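Periplasmic binding protein (Pseudomonas aeruginosa, PDB 2R79) binds heme in the periplasm and probably hands it to an inner-membrane transporter for uptake into the cell. Local coordinates at residues A[145-150]-A[198-203]. Sequence-based numbering, arbitrary orientation.
Sequences LLVIGN and VVIADR. With HEM (protoporphyrin IX containing Fe), chain D.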
loop_
_atom_site.group_PDB
_atom_site.type_symbol
_atom_site.label_atom_id
_atom_site.label_comp_id
_atom_site.label_asym_id
_atom_site.label_seq_id
_atom_site.Cartn_x
_atom_site.Cartn_y
_atom_site.Cartn_z
ATOM N N LEU A 145 -10.878 8.540 31.641
ATOM C CA LEU A 145 -12.173 7.912 31.408
ATOM C C LEU A 145 -12.029 6.976 30.208
ATOM O O LEU A 145 -11.304 7.282 29.264
ATOM C CB LEU A 145 -13.248 8.962 31.111
ATOM C CG LEU A 145 -13.693 9.848 32.277
ATOM C CD1 LEU A 145 -14.581 10.968 31.762
ATOM C CD2 LEU A 145 -14.439 9.003 33.303
ATOM N N LEU A 146 -12.706 5.834 30.265
ATOM C CA LEU A 146 -12.700 4.848 29.179
ATOM C C LEU A 146 -14.162 4.734 28.744
ATOM O O LEU A 146 -15.033 4.433 29.558
ATOM C CB LEU A 146 -12.200 3.494 29.700
ATOM C CG LEU A 146 -12.025 2.207 28.868
ATOM C CD1 LEU A 146 -13.116 2.056 27.845
ATOM C CD2 LEU A 146 -10.684 2.210 28.204
ATOM N N VAL A 147 -14.438 4.975 27.471
ATOM C CA VAL A 147 -15.810 4.891 26.990
ATOM C C VAL A 147 -15.966 3.924 25.830
ATOM O O VAL A 147 -15.083 3.814 24.979
ATOM C CB VAL A 147 -16.338 6.271 26.534
ATOM C CG1 VAL A 147 -16.295 7.261 27.690
ATOM C CG2 VAL A 147 -15.513 6.785 25.369
ATOM N N ILE A 148 -17.087 3.211 25.811
ATOM C CA ILE A 148 -17.373 2.288 24.730
ATOM C C ILE A 148 -18.372 2.994 23.830
ATOM O O ILE A 148 -19.426 3.434 24.286
ATOM C CB ILE A 148 -18.010 0.983 25.217
ATOM C CG1 ILE A 148 -17.115 0.310 26.262
ATOM C CG2 ILE A 148 -18.216 0.056 24.026
ATOM C CD1 ILE A 148 -15.697 0.047 25.784
ATOM N N GLY A 149 -18.037 3.111 22.550
ATOM C CA GLY A 149 -18.924 3.787 21.628
ATOM C C GLY A 149 -19.417 2.941 20.473
ATOM O O GLY A 149 -18.903 1.855 20.213
ATOM N N ASN A 150 -20.436 3.457 19.795
ATOM C CA ASN A 150 -21.052 2.814 18.639
ATOM C C ASN A 150 -21.113 3.908 17.586
ATOM O O ASN A 150 -22.083 4.668 17.519
ATOM C CB ASN A 150 -22.471 2.346 18.978
ATOM C CG ASN A 150 -23.064 1.453 17.902
ATOM O OD1 ASN A 150 -24.244 1.098 17.950
ATOM N ND2 ASN A 150 -22.249 1.081 16.932
ATOM N N VAL A 198 -8.918 10.579 27.388
ATOM C CA VAL A 198 -10.116 9.778 27.245
ATOM C C VAL A 198 -9.796 8.613 26.325
ATOM O O VAL A 198 -9.238 8.809 25.249
ATOM C CB VAL A 198 -11.270 10.606 26.635
ATOM C CG1 VAL A 198 -12.490 9.731 26.420
ATOM C CG2 VAL A 198 -11.618 11.758 27.551
ATOM N N VAL A 199 -10.127 7.403 26.754
ATOM C CA VAL A 199 -9.883 6.220 25.937
ATOM C C VAL A 199 -11.204 5.806 25.292
ATOM O O VAL A 199 -12.198 5.592 25.977
ATOM C CB VAL A 199 -9.314 5.057 26.787
ATOM C CG1 VAL A 199 -9.192 3.788 25.926
ATOM C CG2 VAL A 199 -7.937 5.439 27.330
ATOM N N ILE A 200 -11.209 5.709 23.967
ATOM C CA ILE A 200 -12.409 5.361 23.217
ATOM C C ILE A 200 -12.300 4.000 22.547
ATOM O O ILE A 200 -11.367 3.744 21.790
ATOM C CB ILE A 200 -12.671 6.380 22.098
ATOM C CG1 ILE A 200 -12.626 7.794 22.666
ATOM C CG2 ILE A 200 -14.004 6.085 21.427
ATOM C CD1 ILE A 200 -11.857 8.764 21.791
ATOM N N ALA A 201 -13.259 3.133 22.835
ATOM C CA ALA A 201 -13.303 1.818 22.231
ATOM C C ALA A 201 -14.584 1.864 21.417
ATOM O O ALA A 201 -15.683 1.769 21.962
ATOM C CB ALA A 201 -13.383 0.745 23.295
ATOM N N ASP A 202 -14.445 2.048 20.113
ATOM C CA ASP A 202 -15.604 2.125 19.250
ATOM C C ASP A 202 -15.804 0.827 18.475
ATOM O O ASP A 202 -14.866 0.277 17.910
ATOM C CB ASP A 202 -15.450 3.302 18.287
ATOM C CG ASP A 202 -16.769 3.719 17.671
ATOM O OD1 ASP A 202 -17.377 2.905 16.942
ATOM O OD2 ASP A 202 -17.205 4.860 17.923
ATOM N N ARG A 203 -17.038 0.343 18.460
ATOM C CA ARG A 203 -17.384 -0.889 17.764
ATOM C C ARG A 203 -17.320 -0.765 16.240
ATOM O O ARG A 203 -16.979 -1.725 15.557
ATOM C CB ARG A 203 -18.796 -1.322 18.158
ATOM C CG ARG A 203 -18.949 -1.758 19.601
ATOM C CD ARG A 203 -20.409 -1.708 20.016
ATOM N NE ARG A 203 -21.290 -2.203 18.959
ATOM C CZ ARG A 203 -22.619 -2.172 19.013
ATOM N NH1 ARG A 203 -23.238 -1.670 20.077
ATOM N NH2 ARG A 203 -23.333 -2.638 17.998
HETATM C CHA HEM D . -24.867 -5.028 21.364
HETATM C CHB HEM D . -21.232 -5.859 18.150
HETATM C CHC HEM D . -17.976 -4.936 21.632
HETATM C CHD HEM D . -21.556 -4.197 24.856
HETATM C C1A HEM D . -24.170 -5.345 20.166
HETATM C C2A HEM D . -24.769 -5.606 18.863
HETATM C C3A HEM D . -23.747 -5.865 17.990
HETATM C C4A HEM D . -22.515 -5.728 18.725
HETATM C CMA HEM D . -23.867 -6.279 16.520
HETATM C CAA HEM D . -26.246 -5.589 18.469
HETATM C CBA HEM D . -26.766 -4.209 18.075
HETATM C CGA HEM D . -26.864 -3.258 19.256
HETATM O O1A HEM D . -27.712 -3.494 20.149
HETATM O O2A HEM D . -26.088 -2.276 19.298
HETATM C C1B HEM D . -20.015 -5.765 18.836
HETATM C C2B HEM D . -18.697 -5.888 18.230
HETATM C C3B HEM D . -17.774 -5.617 19.209
HETATM C C4B HEM D . -18.535 -5.348 20.416
HETATM C CMB HEM D . -18.395 -6.323 16.784
HETATM C CAB HEM D . -16.382 -5.640 19.107
HETATM C CBB HEM D . -15.672 -5.104 18.081
HETATM C C1C HEM D . -18.677 -4.667 22.816
HETATM C C2C HEM D . -18.061 -4.211 24.044
HETATM C C3C HEM D . -19.047 -3.947 24.937
HETATM C C4C HEM D . -20.286 -4.336 24.281
HETATM C CMC HEM D . -16.571 -4.069 24.316
HETATM C CAC HEM D . -18.893 -3.243 26.132
HETATM C CBC HEM D . -18.862 -3.825 27.355
HETATM C C1D HEM D . -22.763 -4.399 24.192
HETATM C C2D HEM D . -24.045 -4.161 24.804
HETATM C C3D HEM D . -24.979 -4.421 23.863
HETATM C C4D HEM D . -24.276 -4.764 22.623
HETATM C CMD HEM D . -24.313 -3.719 26.242
HETATM C CAD HEM D . -26.472 -4.456 24.188
HETATM C CBD HEM D . -27.157 -5.820 24.106
HETATM C CGD HEM D . -26.664 -6.825 25.147
HETATM O O1D HEM D . -27.198 -7.956 25.167
HETATM O O2D HEM D . -25.754 -6.493 25.943
HETATM N NA HEM D . -22.774 -5.452 20.072
HETATM N NB HEM D . -19.913 -5.485 20.198
HETATM N NC HEM D . -20.054 -4.759 22.965
HETATM N ND HEM D . -22.898 -4.784 22.854
HETATM FE FE HEM D . -21.426 -5.302 21.565
#
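V199 N meets L145 O at 2.8 Å, the first of five backbone hydrogen bonds that join strands 145-150 and 198-202, the axes of these short segments at 28°. The two are parallel inner neighbours of the mixed sheet in the C-terminal half of this periplasmic binding protein, and their ends reach the heme pocket. V147 and G149 each give their N-H and offer their O across the gap; the series ends with R203 N on G149 O at 3.0 Å, so the ladder reaches the residue that meets the heme.

Apolar side chains pack over both faces. On one, I148 reaches across to A201, CD1 to CB 3.5 Å; the small methyl leaves room for the isoleucine branch, and with CG2 anti to the backbone N, both CG1 and CG2 come to 4.0 Å from CAC of the heme. Farther back, L146 and V199 share this face, and L255 and F259 of helix 248-259 pack on V199. V147 and I200 meet on the other face through CG2 and CG1, 4.1 Å apart; beta-branched residues suit such extended strands.

G149 brings no side chain to the face where D202 sits. That carboxylate turns to the chain just beyond each strand: OD2 accepts from G152 N, while OD1 accepts from the amides of A151, S204 and L205, gathering both strand ends.

R203 carries the polar contact with the ligand, near the axial iron ligand Y46. Its chain bends at chi3 (41°), laying the guanidinium over the porphyrin, with heme NA 3.4 Å above the centre of one face. The N150 amide stacks on the opposite face, the planes 18° apart. At the edge, NH1 and NH2 both donate to propionate O2A, NH1 at 3.0 Å.

Sandwiched between amide and porphyrin, the guanidinium is held flat while its charge probably offsets that of the propionate, so the C-terminal ends of two inner parallel strands present a heme-binding arginine.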